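Afp2 (Serratia entomophila, PDB 6RBN) forms part of the helical sheath around the tube of the anti-feeding prophage, a sheath whose contraction probably drives the tube into a target cell. Local coordinates at residues C[69-72]-C[73-77]; C[116-119]-C[120-124]; C[183-187]-C[188-192]; C[275-278]-C[279-282]; C[311-315]-C[316-320]. All coordinates share one frame; numbering follows the deposited sequence.

Interaction 1 (C[69-72]-C[73-77])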
loop_
_atom_site.group_PDB
_atom_site.type_symbol
_atom_site.label_atom_id
_atom_site.label_comp_id
_atom_site.label_asym_id
_atom_site.label_seq_id
_atom_site.Cartn_x
_atom_site.Cartn_y
_atom_site.Cartn_z
ATOM N N THR C 69 -87.374 -29.666 47.003
ATOM C CA THR C 69 -86.544 -29.952 48.165
ATOM C C THR C 69 -85.118 -30.300 47.776
ATOM O O THR C 69 -84.218 -30.180 48.611
ATOM C CB THR C 69 -87.151 -31.090 48.976
ATOM O OG1 THR C 69 -87.181 -32.276 48.180
ATOM C CG2 THR C 69 -88.558 -30.741 49.379
ATOM N N SER C 70 -84.894 -30.728 46.536
ATOM C CA SER C 70 -83.534 -30.962 46.073
ATOM C C SER C 70 -82.805 -29.651 45.831
ATOM O O SER C 70 -81.628 -29.513 46.179
ATOM C CB SER C 70 -83.554 -31.805 44.803
ATOM O OG SER C 70 -84.101 -33.082 45.060
ATOM N N LEU C 71 -83.491 -28.679 45.241
ATOM C CA LEU C 71 -82.875 -27.394 44.945
ATOM C C LEU C 71 -82.765 -26.504 46.169
ATOM O O LEU C 71 -81.791 -25.759 46.291
ATOM C CB LEU C 71 -83.665 -26.695 43.849
ATOM C CG LEU C 71 -83.397 -27.371 42.515
ATOM C CD1 LEU C 71 -84.371 -26.927 41.497
ATOM C CD2 LEU C 71 -82.032 -26.955 42.097
ATOM N N SER C 72 -83.740 -26.561 47.078
ATOM C CA SER C 72 -83.642 -25.784 48.308
ATOM C C SER C 72 -82.513 -26.284 49.197
ATOM O O SER C 72 -81.909 -25.498 49.927
ATOM C CB SER C 72 -84.968 -25.825 49.062
ATOM O OG SER C 72 -85.244 -27.135 49.515
ATOM N N LEU C 73 -82.210 -27.580 49.133
ATOM C CA LEU C 73 -81.063 -28.139 49.830
ATOM C C LEU C 73 -79.773 -27.911 49.055
ATOM O O LEU C 73 -78.692 -27.937 49.650
ATOM C CB LEU C 73 -81.322 -29.630 50.079
ATOM C CG LEU C 73 -80.610 -30.509 51.111
ATOM C CD1 LEU C 73 -79.286 -31.039 50.634
ATOM C CD2 LEU C 73 -80.445 -29.743 52.410
ATOM N N TRP C 74 -79.870 -27.665 47.747
ATOM C CA TRP C 74 -78.700 -27.326 46.941
ATOM C C TRP C 74 -78.197 -25.924 47.246
ATOM O O TRP C 74 -77.008 -25.726 47.518
ATOM C CB TRP C 74 -79.032 -27.446 45.453
ATOM C CG TRP C 74 -77.944 -26.940 44.556
ATOM C CD1 TRP C 74 -77.912 -25.744 43.905
ATOM C CD2 TRP C 74 -76.730 -27.612 44.214
ATOM N NE1 TRP C 74 -76.754 -25.627 43.182
ATOM C CE2 TRP C 74 -76.012 -26.762 43.354
ATOM C CE3 TRP C 74 -76.182 -28.849 44.552
ATOM C CZ2 TRP C 74 -74.775 -27.108 42.833
ATOM C CZ3 TRP C 74 -74.966 -29.194 44.023
ATOM C CH2 TRP C 74 -74.270 -28.329 43.177
ATOM N N PHE C 75 -79.085 -24.930 47.186
ATOM C CA PHE C 75 -78.651 -23.544 47.269
ATOM C C PHE C 75 -78.294 -23.102 48.679
ATOM O O PHE C 75 -77.642 -22.067 48.836
ATOM C CB PHE C 75 -79.719 -22.605 46.710
ATOM C CG PHE C 75 -79.868 -22.674 45.223
ATOM C CD1 PHE C 75 -78.892 -22.146 44.398
ATOM C CD2 PHE C 75 -81.001 -23.212 44.648
ATOM C CE1 PHE C 75 -79.026 -22.198 43.031
ATOM C CE2 PHE C 75 -81.141 -23.262 43.282
ATOM C CZ PHE C 75 -80.155 -22.749 42.474
ATOM N N MET C 76 -78.693 -23.848 49.703
ATOM C CA MET C 76 -78.356 -23.472 51.067
ATOM C C MET C 76 -76.994 -23.990 51.503
ATOM O O MET C 76 -76.632 -23.825 52.670
ATOM C CB MET C 76 -79.433 -23.953 52.039
ATOM C CG MET C 76 -79.543 -25.444 52.187
ATOM S SD MET C 76 -80.842 -25.900 53.348
ATOM C CE MET C 76 -80.093 -25.399 54.895
ATOM N N HIS C 77 -76.234 -24.605 50.603
ATOM C CA HIS C 77 -74.868 -25.034 50.861
ATOM C C HIS C 77 -73.925 -24.438 49.829
ATOM O O HIS C 77 -73.034 -25.110 49.312
ATOM C CB HIS C 77 -74.767 -26.553 50.867
ATOM C CG HIS C 77 -75.572 -27.193 51.949
ATOM N ND1 HIS C 77 -76.885 -27.569 51.770
ATOM C CD2 HIS C 77 -75.264 -27.496 53.229
ATOM C CE1 HIS C 77 -77.347 -28.085 52.894
ATOM N NE2 HIS C 77 -76.383 -28.050 53.794
#

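Interaction 2 (C[116-119]-C[120-124])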
loop_
_atom_site.group_PDB
_atom_site.type_symbol
_atom_site.label_atom_id
_atom_site.label_comp_id
_atom_site.label_asym_id
_atom_site.label_seq_id
_atom_site.Cartn_x
_atom_site.Cartn_y
_atom_site.Cartn_z
ATOM N N PHE C 116 -79.044 -42.171 31.437
ATOM C CA PHE C 116 -77.696 -42.106 31.984
ATOM C C PHE C 116 -76.732 -42.937 31.151
ATOM O O PHE C 116 -75.657 -42.463 30.776
ATOM C CB PHE C 116 -77.705 -42.589 33.432
ATOM C CG PHE C 116 -76.359 -42.640 34.062
ATOM C CD1 PHE C 116 -75.733 -41.482 34.472
ATOM C CD2 PHE C 116 -75.722 -43.851 34.259
ATOM C CE1 PHE C 116 -74.496 -41.532 35.055
ATOM C CE2 PHE C 116 -74.486 -43.900 34.841
ATOM C CZ PHE C 116 -73.873 -42.744 35.239
ATOM N N THR C 117 -77.109 -44.177 30.840
ATOM C CA THR C 117 -76.242 -45.068 30.080
ATOM C C THR C 117 -76.109 -44.669 28.615
ATOM O O THR C 117 -75.232 -45.200 27.927
ATOM C CB THR C 117 -76.755 -46.503 30.184
ATOM O OG1 THR C 117 -75.840 -47.389 29.526
ATOM C CG2 THR C 117 -78.124 -46.632 29.547
ATOM N N THR C 118 -76.953 -43.761 28.124
ATOM C CA THR C 118 -76.773 -43.228 26.779
ATOM C C THR C 118 -75.595 -42.267 26.728
ATOM O O THR C 118 -74.695 -42.418 25.895
ATOM C CB THR C 118 -78.053 -42.535 26.315
ATOM O OG1 THR C 118 -79.124 -43.486 26.281
ATOM C CG2 THR C 118 -77.870 -41.941 24.936
ATOM N N VAL C 119 -75.574 -41.277 27.623
ATOM C CA VAL C 119 -74.526 -40.263 27.584
ATOM C C VAL C 119 -73.192 -40.779 28.106
ATOM O O VAL C 119 -72.157 -40.154 27.850
ATOM C CB VAL C 119 -74.944 -39.008 28.368
ATOM C CG1 VAL C 119 -76.198 -38.410 27.770
ATOM C CG2 VAL C 119 -75.158 -39.327 29.827
ATOM N N VAL C 120 -73.179 -41.897 28.830
ATOM C CA VAL C 120 -71.916 -42.495 29.247
ATOM C C VAL C 120 -71.255 -43.218 28.082
ATOM O O VAL C 120 -70.049 -43.075 27.854
ATOM C CB VAL C 120 -72.146 -43.420 30.454
ATOM C CG1 VAL C 120 -70.920 -44.258 30.748
ATOM C CG2 VAL C 120 -72.482 -42.594 31.670
ATOM N N GLY C 121 -72.036 -43.981 27.311
ATOM C CA GLY C 121 -71.498 -44.635 26.130
ATOM C C GLY C 121 -71.095 -43.666 25.038
ATOM O O GLY C 121 -70.237 -43.981 24.210
ATOM N N GLN C 122 -71.704 -42.482 25.018
ATOM C CA GLN C 122 -71.255 -41.411 24.143
ATOM C C GLN C 122 -70.038 -40.680 24.695
ATOM O O GLN C 122 -69.288 -40.082 23.918
ATOM C CB GLN C 122 -72.407 -40.437 23.900
ATOM C CG GLN C 122 -73.526 -41.046 23.079
ATOM C CD GLN C 122 -74.741 -40.152 22.972
ATOM O OE1 GLN C 122 -74.805 -39.094 23.590
ATOM N NE2 GLN C 122 -75.717 -40.575 22.182
ATOM N N GLY C 123 -69.828 -40.709 26.011
ATOM C CA GLY C 123 -68.597 -40.211 26.593
ATOM C C GLY C 123 -68.612 -38.752 26.998
ATOM O O GLY C 123 -67.763 -37.980 26.545
ATOM N N TYR C 124 -69.561 -38.352 27.843
ATOM C CA TYR C 124 -69.732 -36.950 28.200
ATOM C C TYR C 124 -69.191 -36.580 29.575
ATOM O O TYR C 124 -69.478 -35.474 30.045
ATOM C CB TYR C 124 -71.198 -36.554 28.100
ATOM C CG TYR C 124 -71.623 -36.250 26.693
ATOM C CD1 TYR C 124 -71.307 -35.031 26.116
ATOM C CD2 TYR C 124 -72.334 -37.171 25.943
ATOM C CE1 TYR C 124 -71.683 -34.734 24.832
ATOM C CE2 TYR C 124 -72.720 -36.880 24.653
ATOM C CZ TYR C 124 -72.390 -35.659 24.102
ATOM O OH TYR C 124 -72.770 -35.364 22.817
#

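Interaction 3 (C[183-187]-C[188-192])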
loop_
_atom_site.group_PDB
_atom_site.type_symbol
_atom_site.label_atom_id
_atom_site.label_comp_id
_atom_site.label_asym_id
_atom_site.label_seq_id
_atom_site.Cartn_x
_atom_site.Cartn_y
_atom_site.Cartn_z
ATOM N N GLN C 183 -69.507 -28.742 48.962
ATOM C CA GLN C 183 -68.646 -28.292 50.043
ATOM C C GLN C 183 -67.314 -29.022 50.064
ATOM O O GLN C 183 -66.347 -28.503 50.631
ATOM C CB GLN C 183 -69.367 -28.459 51.374
ATOM C CG GLN C 183 -70.524 -27.508 51.557
ATOM C CD GLN C 183 -71.268 -27.746 52.845
ATOM O OE1 GLN C 183 -71.036 -28.735 53.537
ATOM N NE2 GLN C 183 -72.148 -26.822 53.196
ATOM N N THR C 184 -67.236 -30.208 49.463
ATOM C CA THR C 184 -65.963 -30.910 49.377
ATOM C C THR C 184 -65.093 -30.342 48.263
ATOM O O THR C 184 -63.888 -30.147 48.455
ATOM C CB THR C 184 -66.206 -32.402 49.158
ATOM O OG1 THR C 184 -67.033 -32.902 50.213
ATOM C CG2 THR C 184 -64.901 -33.173 49.163
ATOM N N ASP C 185 -65.691 -30.044 47.104
ATOM C CA ASP C 185 -64.911 -29.581 45.961
ATOM C C ASP C 185 -64.371 -28.175 46.168
ATOM O O ASP C 185 -63.346 -27.816 45.582
ATOM C CB ASP C 185 -65.750 -29.617 44.687
ATOM C CG ASP C 185 -66.111 -31.020 44.269
ATOM O OD1 ASP C 185 -65.418 -31.965 44.690
ATOM O OD2 ASP C 185 -67.072 -31.179 43.492
ATOM N N ARG C 186 -65.041 -27.370 46.986
ATOM C CA ARG C 186 -64.562 -26.019 47.237
ATOM C C ARG C 186 -63.393 -26.011 48.210
ATOM O O ARG C 186 -62.350 -25.410 47.933
ATOM C CB ARG C 186 -65.691 -25.154 47.775
ATOM C CG ARG C 186 -65.261 -23.739 48.035
ATOM C CD ARG C 186 -66.394 -22.934 48.591
ATOM N NE ARG C 186 -66.840 -23.417 49.895
ATOM C CZ ARG C 186 -68.036 -23.947 50.129
ATOM N NH1 ARG C 186 -68.915 -24.073 49.145
ATOM N NH2 ARG C 186 -68.354 -24.356 51.348
ATOM N N THR C 187 -63.548 -26.672 49.354
ATOM C CA THR C 187 -62.545 -26.569 50.405
ATOM C C THR C 187 -61.426 -27.587 50.223
ATOM O O THR C 187 -60.244 -27.238 50.304
ATOM C CB THR C 187 -63.203 -26.738 51.773
ATOM O OG1 THR C 187 -63.810 -28.029 51.853
ATOM C CG2 THR C 187 -64.270 -25.680 51.977
ATOM N N ARG C 188 -61.773 -28.846 49.970
ATOM C CA ARG C 188 -60.779 -29.909 49.917
ATOM C C ARG C 188 -60.381 -30.311 48.506
ATOM O O ARG C 188 -59.263 -30.794 48.310
ATOM C CB ARG C 188 -61.286 -31.146 50.662
ATOM C CG ARG C 188 -61.518 -30.918 52.140
ATOM C CD ARG C 188 -60.217 -30.639 52.861
ATOM N NE ARG C 188 -59.276 -31.747 52.767
ATOM C CZ ARG C 188 -59.249 -32.774 53.608
ATOM N NH1 ARG C 188 -60.114 -32.836 54.610
ATOM N NH2 ARG C 188 -58.356 -33.740 53.449
ATOM N N GLY C 189 -61.252 -30.136 47.527
ATOM C CA GLY C 189 -60.950 -30.476 46.153
ATOM C C GLY C 189 -61.748 -31.678 45.674
ATOM O O GLY C 189 -62.426 -32.365 46.434
ATOM N N VAL C 190 -61.643 -31.922 44.367
ATOM C CA VAL C 190 -62.395 -33.007 43.751
ATOM C C VAL C 190 -61.770 -34.367 44.048
ATOM O O VAL C 190 -62.457 -35.392 43.975
ATOM C CB VAL C 190 -62.527 -32.728 42.240
ATOM C CG1 VAL C 190 -61.198 -32.905 41.523
ATOM C CG2 VAL C 190 -63.634 -33.553 41.599
ATOM N N TRP C 191 -60.499 -34.403 44.439
ATOM C CA TRP C 191 -59.804 -35.645 44.736
ATOM C C TRP C 191 -60.022 -36.130 46.160
ATOM O O TRP C 191 -59.467 -37.166 46.535
ATOM C CB TRP C 191 -58.307 -35.474 44.475
ATOM C CG TRP C 191 -57.691 -34.359 45.246
ATOM C CD1 TRP C 191 -57.118 -34.432 46.478
ATOM C CD2 TRP C 191 -57.593 -32.994 44.840
ATOM N NE1 TRP C 191 -56.664 -33.198 46.862
ATOM C CE2 TRP C 191 -56.946 -32.295 45.872
ATOM C CE3 TRP C 191 -57.992 -32.290 43.698
ATOM C CZ2 TRP C 191 -56.685 -30.933 45.800
ATOM C CZ3 TRP C 191 -57.730 -30.941 43.629
ATOM C CH2 TRP C 191 -57.084 -30.275 44.672
ATOM N N LYS C 192 -60.805 -35.417 46.959
ATOM C CA LYS C 192 -61.099 -35.817 48.323
ATOM C C LYS C 192 -62.527 -36.345 48.385
ATOM O O LYS C 192 -63.398 -35.904 47.631
ATOM C CB LYS C 192 -60.890 -34.640 49.289
ATOM C CG LYS C 192 -60.843 -35.005 50.769
ATOM C CD LYS C 192 -62.160 -34.737 51.457
ATOM C CE LYS C 192 -62.092 -35.072 52.926
ATOM N NZ LYS C 192 -61.914 -36.529 53.124
#

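Interaction 4 (C[275-278]-C[279-282])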
loop_
_atom_site.group_PDB
_atom_site.type_symbol
_atom_site.label_atom_id
_atom_site.label_comp_id
_atom_site.label_asym_id
_atom_site.label_seq_id
_atom_site.Cartn_x
_atom_site.Cartn_y
_atom_site.Cartn_z
ATOM N N ASN C 275 -50.841 -29.982 11.890
ATOM C CA ASN C 275 -50.506 -31.256 12.525
ATOM C C ASN C 275 -49.029 -31.535 12.284
ATOM O O ASN C 275 -48.637 -32.324 11.423
ATOM C CB ASN C 275 -51.377 -32.376 11.975
ATOM C CG ASN C 275 -51.358 -33.613 12.844
ATOM O OD1 ASN C 275 -50.687 -33.658 13.872
ATOM N ND2 ASN C 275 -52.105 -34.626 12.437
ATOM N N SER C 276 -48.190 -30.873 13.073
ATOM C CA SER C 276 -46.753 -30.965 12.909
ATOM C C SER C 276 -46.105 -31.106 14.273
ATOM O O SER C 276 -46.730 -30.900 15.314
ATOM C CB SER C 276 -46.197 -29.746 12.168
ATOM O OG SER C 276 -46.374 -28.568 12.932
ATOM N N GLN C 277 -44.836 -31.458 14.248
ATOM C CA GLN C 277 -44.000 -31.661 15.425
ATOM C C GLN C 277 -43.818 -30.425 16.318
ATOM O O GLN C 277 -43.661 -30.610 17.529
ATOM C CB GLN C 277 -42.651 -32.222 14.957
ATOM C CG GLN C 277 -41.817 -32.958 15.995
ATOM C CD GLN C 277 -40.944 -32.056 16.823
ATOM O OE1 GLN C 277 -40.931 -32.138 18.043
ATOM N NE2 GLN C 277 -40.198 -31.195 16.162
ATOM N N PRO C 278 -43.816 -29.172 15.823
ATOM C CA PRO C 278 -43.901 -28.051 16.776
ATOM C C PRO C 278 -45.224 -27.953 17.509
ATOM O O PRO C 278 -45.250 -27.441 18.634
ATOM C CB PRO C 278 -43.664 -26.819 15.896
ATOM C CG PRO C 278 -42.862 -27.302 14.815
ATOM C CD PRO C 278 -43.350 -28.667 14.514
ATOM N N THR C 279 -46.321 -28.409 16.912
ATOM C CA THR C 279 -47.601 -28.370 17.605
ATOM C C THR C 279 -47.683 -29.448 18.675
ATOM O O THR C 279 -48.249 -29.211 19.746
ATOM C CB THR C 279 -48.739 -28.512 16.593
ATOM O OG1 THR C 279 -48.598 -27.504 15.586
ATOM C CG2 THR C 279 -50.093 -28.328 17.250
ATOM N N TRP C 280 -47.078 -30.611 18.422
ATOM C CA TRP C 280 -47.095 -31.710 19.381
ATOM C C TRP C 280 -46.288 -31.366 20.620
ATOM O O TRP C 280 -46.619 -31.813 21.721
ATOM C CB TRP C 280 -46.522 -32.973 18.744
ATOM C CG TRP C 280 -47.198 -33.403 17.488
ATOM C CD1 TRP C 280 -48.434 -33.038 17.044
ATOM C CD2 TRP C 280 -46.627 -34.208 16.459
ATOM N NE1 TRP C 280 -48.682 -33.599 15.821
ATOM C CE2 TRP C 280 -47.581 -34.315 15.435
ATOM C CE3 TRP C 280 -45.401 -34.860 16.310
ATOM C CZ2 TRP C 280 -47.353 -35.051 14.285
ATOM C CZ3 TRP C 280 -45.177 -35.585 15.167
ATOM C CH2 TRP C 280 -46.148 -35.679 14.170
ATOM N N GLN C 281 -45.221 -30.584 20.453
ATOM C CA GLN C 281 -44.472 -30.081 21.594
ATOM C C GLN C 281 -45.270 -29.053 22.372
ATOM O O GLN C 281 -45.116 -28.943 23.592
ATOM C CB GLN C 281 -43.155 -29.470 21.130
ATOM C CG GLN C 281 -42.202 -30.460 20.534
ATOM C CD GLN C 281 -41.805 -31.528 21.514
ATOM O OE1 GLN C 281 -42.156 -32.693 21.357
ATOM N NE2 GLN C 281 -41.090 -31.132 22.554
ATOM N N ARG C 282 -46.119 -28.290 21.689
ATOM C CA ARG C 282 -46.909 -27.279 22.374
ATOM C C ARG C 282 -48.129 -27.898 23.040
ATOM O O ARG C 282 -48.667 -27.334 23.998
ATOM C CB ARG C 282 -47.291 -26.178 21.382
ATOM C CG ARG C 282 -47.851 -24.925 22.013
ATOM C CD ARG C 282 -48.043 -23.821 21.003
ATOM N NE ARG C 282 -49.062 -24.141 20.019
ATOM C CZ ARG C 282 -49.338 -23.382 18.968
ATOM N NH1 ARG C 282 -48.676 -22.253 18.771
ATOM N NH2 ARG C 282 -50.282 -23.749 18.117
#

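Interaction 5 (C[311-315]-C[316-320])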
loop_
_atom_site.group_PDB
_atom_site.type_symbol
_atom_site.label_atom_id
_atom_site.label_comp_id
_atom_site.label_asym_id
_atom_site.label_seq_id
_atom_site.Cartn_x
_atom_site.Cartn_y
_atom_site.Cartn_z
ATOM N N VAL C 311 -46.549 -37.819 30.171
ATOM C CA VAL C 311 -47.184 -37.394 28.929
ATOM C C VAL C 311 -46.218 -37.708 27.801
ATOM O O VAL C 311 -45.032 -37.376 27.896
ATOM C CB VAL C 311 -47.525 -35.890 28.940
ATOM C CG1 VAL C 311 -48.113 -35.463 27.613
ATOM C CG2 VAL C 311 -48.485 -35.557 30.056
ATOM N N GLN C 312 -46.704 -38.354 26.744
ATOM C CA GLN C 312 -45.840 -38.654 25.614
ATOM C C GLN C 312 -46.604 -38.623 24.298
ATOM O O GLN C 312 -47.767 -39.024 24.225
ATOM C CB GLN C 312 -45.140 -40.001 25.813
ATOM C CG GLN C 312 -46.047 -41.177 26.013
ATOM C CD GLN C 312 -45.275 -42.419 26.373
ATOM O OE1 GLN C 312 -44.045 -42.412 26.382
ATOM N NE2 GLN C 312 -45.985 -43.482 26.701
ATOM N N VAL C 313 -45.927 -38.126 23.266
ATOM C CA VAL C 313 -46.463 -37.993 21.916
ATOM C C VAL C 313 -45.292 -37.995 20.935
ATOM O O VAL C 313 -44.248 -37.384 21.194
ATOM C CB VAL C 313 -47.351 -36.734 21.798
ATOM C CG1 VAL C 313 -46.624 -35.486 22.260
ATOM C CG2 VAL C 313 -47.845 -36.544 20.378
ATOM N N GLY C 314 -45.425 -38.725 19.832
ATOM C CA GLY C 314 -44.330 -38.814 18.887
ATOM C C GLY C 314 -44.819 -39.237 17.522
ATOM O O GLY C 314 -46.006 -39.495 17.312
ATOM N N LYS C 315 -43.876 -39.300 16.581
ATOM C CA LYS C 315 -44.219 -39.651 15.210
ATOM C C LYS C 315 -44.234 -41.164 15.019
ATOM O O LYS C 315 -44.837 -41.667 14.067
ATOM C CB LYS C 315 -43.245 -38.971 14.243
ATOM C CG LYS C 315 -43.659 -38.970 12.770
ATOM C CD LYS C 315 -42.914 -40.021 11.970
ATOM C CE LYS C 315 -43.344 -40.006 10.523
ATOM N NZ LYS C 315 -42.968 -38.729 9.868
ATOM N N ASP C 316 -43.561 -41.906 15.892
ATOM C CA ASP C 316 -43.747 -43.350 15.970
ATOM C C ASP C 316 -43.767 -43.810 17.420
ATOM O O ASP C 316 -43.284 -44.893 17.759
ATOM C CB ASP C 316 -42.696 -44.093 15.148
ATOM C CG ASP C 316 -41.273 -43.721 15.519
ATOM O OD1 ASP C 316 -41.071 -42.823 16.364
ATOM O OD2 ASP C 316 -40.343 -44.328 14.945
ATOM N N LEU C 317 -44.332 -42.981 18.294
ATOM C CA LEU C 317 -44.577 -43.334 19.685
ATOM C C LEU C 317 -46.042 -43.662 19.931
ATOM O O LEU C 317 -46.371 -44.756 20.393
ATOM C CB LEU C 317 -44.156 -42.185 20.606
ATOM C CG LEU C 317 -42.743 -42.141 21.161
ATOM C CD1 LEU C 317 -42.518 -40.823 21.860
ATOM C CD2 LEU C 317 -42.552 -43.287 22.117
ATOM N N THR C 318 -46.932 -42.723 19.625
ATOM C CA THR C 318 -48.347 -42.868 19.910
ATOM C C THR C 318 -49.203 -42.922 18.661
ATOM O O THR C 318 -50.367 -43.323 18.746
ATOM C CB THR C 318 -48.827 -41.710 20.793
ATOM O OG1 THR C 318 -48.638 -40.476 20.096
ATOM C CG2 THR C 318 -48.041 -41.666 22.084
ATOM N N MET C 319 -48.656 -42.542 17.515
ATOM C CA MET C 319 -49.406 -42.464 16.277
ATOM C C MET C 319 -48.460 -42.686 15.111
ATOM O O MET C 319 -47.253 -42.497 15.237
ATOM C CB MET C 319 -50.113 -41.116 16.184
ATOM C CG MET C 319 -49.170 -39.957 16.317
ATOM S SD MET C 319 -50.026 -38.407 16.560
ATOM C CE MET C 319 -48.616 -37.359 16.805
ATOM N N THR C 320 -49.018 -43.117 13.986
ATOM C CA THR C 320 -48.247 -43.422 12.793
ATOM C C THR C 320 -48.560 -42.416 11.696
ATOM O O THR C 320 -49.453 -41.580 11.831
ATOM C CB THR C 320 -48.541 -44.839 12.300
ATOM O OG1 THR C 320 -49.932 -44.955 11.981
ATOM C CG2 THR C 320 -48.194 -45.846 13.367
#

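Interaction 1 (C[69-72]-C[73-77])
Leu71 and Phe75 both carry CG anti to the carbonyl carbon (chi1 -74° and -71°), and because they lie four residues apart on one helix, these matching torsions lay the two side chains side by side, pointing the same way. Leu71 CD2 rests 4.0 Å from Phe75 CE2, an apolar contact well suited to the buried flank that also meets Phe55 and Leu84. Phe75 N also donates a fairly straight backbone bond to Leu71 O (3.0 Å). Trp74 N has only weak bonds, to Ser70 O and Leu71 O, as the helix nears its end. Trp74 has CG anti to its own N (chi1 172°), and its CD1 stands 3.7 Å above the plane of the neighbouring Phe75 ring, over the centre. Ser70 and Ser72 are small and can return their hydroxyls to the backbone, to Ala66 O and Tyr68 O. Past the last turn, His77 ND1 donates to Leu73 O (2.8 Å), in the plane of both ring and carbonyl. Its NE2 bonds to Asn200 N, so the imidazole is held at both nitrogens. This is the C-terminal end of an alpha-helix, 66-75, wedged between helices 52-58 and 173-187 and leading into strand 82-86 of the mixed sheet.

Interaction 2 (C[116-119]-C[120-124])
The Phe116 ring takes the methyl CG2 of Val120 over one face, and the Tyr124 ring has Val119 O and Gln122 OE1 at its edge, in plane. The Phe116 contact is a CH-pi interaction: Val120 CG2 stands 4.0 Å from the ring centroid and only 16° off the normal, with CZ of Phe116 its closest ring atom at 3.8 Å. Phe116 reaches that place with CG anti to the backbone N (chi1 177°), and beta-branched Val120 supplies a methyl on the facing side. One turn further on, Tyr124 CD2 lies 4.0 Å from Val119 CB, the ring lying against the last turn of the helix. Thr118 and Gln122 run side by side on another flank, CG2 of Thr118 being 3.8 Å from NE2 of Gln122. The helix stops in a Schellman motif. Tyr124 N bonds to Val119 O (3.2 Å) and Gly123 N pairs with Val120 O, while Gly123, as the C-prime residue, takes a phi of 91° that suits a residue without a side chain. Helix 112-122 is the crossover of the beta-alpha-beta unit between strands 102-105 and 127-129. Phe116 meets Phe130 edge-to-face, Val119 and Tyr124 cover helix 90-97, and Tyr124 also packs on Asn308 of the neighbouring Afp3 chain.

Interaction 3 (C[183-187]-C[188-192])
This is a local contact at a helix end: Thr184 and Asp185, in the last turn of helix 173-187, meet the loop that follows, which packs against helix 250-267. Thr184 O is gripped twice, by Arg188 N (2.9 Å) and by Gly189 N (2.8 Å), both donors tilted out of its carbonyl plane. Thr187 OG1 donates to Gln183 O at 2.9 Å, a side-chain-to-backbone bond one turn back, common for threonine in helices. Gly189 is the first residue to leave helical angles; its phi of 111° suits glycine, and its CA lies over one face of the Trp191 indole, together with Arg188 O. A type I beta turn runs from Gly189 to Lys192, closed by a weak bond from Lys192 N to Gly189 O. Asp185 OD1 lies beside the turn, 3.3 Å from Val190 CA, while OD2 forms a salt bridge with Arg254. The charge thus ties the helix end to helix 250-267, on which apolar Val190 also packs. Thr184 OG1 bonds to Ser180 O one turn back, whereas its CG2 lies 3.9 Å from Lys192 CD. The long Lys192 chain, bent at chi2 and chi4, lays CE 3.4 Å above the guanidinium plane of Arg188.

Interaction 4 (C[275-278]-C[279-282])
Trp280 lays its indole over the chain that enters the helix, one face covered by Ser276 O, 3.2 Å above the ring plane, and by Gln277 N. At the edge Asn275 OD1 accepts a hydrogen bond from the indole N-H: Trp280 NE1 to OD1 is 2.8 Å, with an N-H...O angle of 158°, and the oxygen lies in the ring plane. The Asn275 amide stands 76° from that plane; its CG is anti to the backbone N (chi1 -164°), which carries the oxygen round to the indole. Gln277 CA makes an off-centre CH-pi contact, 4.1 Å from the centroid of the six-membered ring. Ser276 O meanwhile accepts from Trp280 N (3.1 Å) and, weakly, from Thr279 N, opening the first turn of helix 277-295. Pro278 suits this turn, where no backbone N-H is needed for an i-to-i-4 bond, and its O accepts from Arg282 N (3.3 Å). Arg282 also forms a salt bridge with Glu273, and Gln281 O accepts from Gln147 of the Afp1 chain. ND2 of Asn275 donates to Lys328 O. The buried indole N-H is therefore satisfied by a side chain that is itself held at both ends of its amide, so polar and apolar contacts together hold the ring.

Interaction 5 (C[311-315]-C[316-320])
Gly314 and Leu317 bring their CA atoms to 4.6 Å, and Val313 and Thr318 to 5.6 Å, where the chain leaves strand 309-312 extended, curls through Lys315 and Asp316 and comes back beside itself. No hydrogen bond spans the two arms, so the return probably rests on side-chain packing and on bonds to other parts of the fold. Gly314, nearly fully extended, has no side chain to obstruct Leu317, whose CB and CD1 lie 3.8 Å and 4.0 Å from Gly314 CA. Thr318 CG2 lies 3.4 Å from Gln312 O, and its hydroxyl bonds to Ile330 O. That bond ties the loop to strand 328-335, the antiparallel partner of 309-312 in the two-stranded sheet of the C-terminal sheath domain. Val313 and Met319 meet obliquely, Val313 CG2 touching Met319 CE at 3.7 Å. Met319 has CG between the backbone N and the carbonyl carbon (chi1 56°) and is straight beyond, which lets a long, unbranched chain carry its methyl across to the valine. It also lies on Ile324 and Ile330. Leu317 also packs on Met20 and Asp316 on Val22 of the Afp3 chain, probably another sheath protein.

How the interactions relate
From the N terminus, the five contacts follow one another in series; none encloses or crosses another, and each closes a few residues of local chain. Interactions 1, 2 and 3 end helices 66-75, 112-122 and 173-187: the first beside the mixed sheet, the second in its beta-alpha-beta unit, the third facing helix 250-267. Interactions 1 and 3 touch, with His77 packing on Gln183, whereas interaction 2 stays about 15 Å and 13 Å from them at nearest atoms. In the C-terminal domain, interaction 4 opens helix 277-295 and interaction 5 curls the chain between strand 309-312 and helix 321-324. Their centres are 11 Å apart, and Trp280 joins them by lying against Met319, Val313 and Lys315.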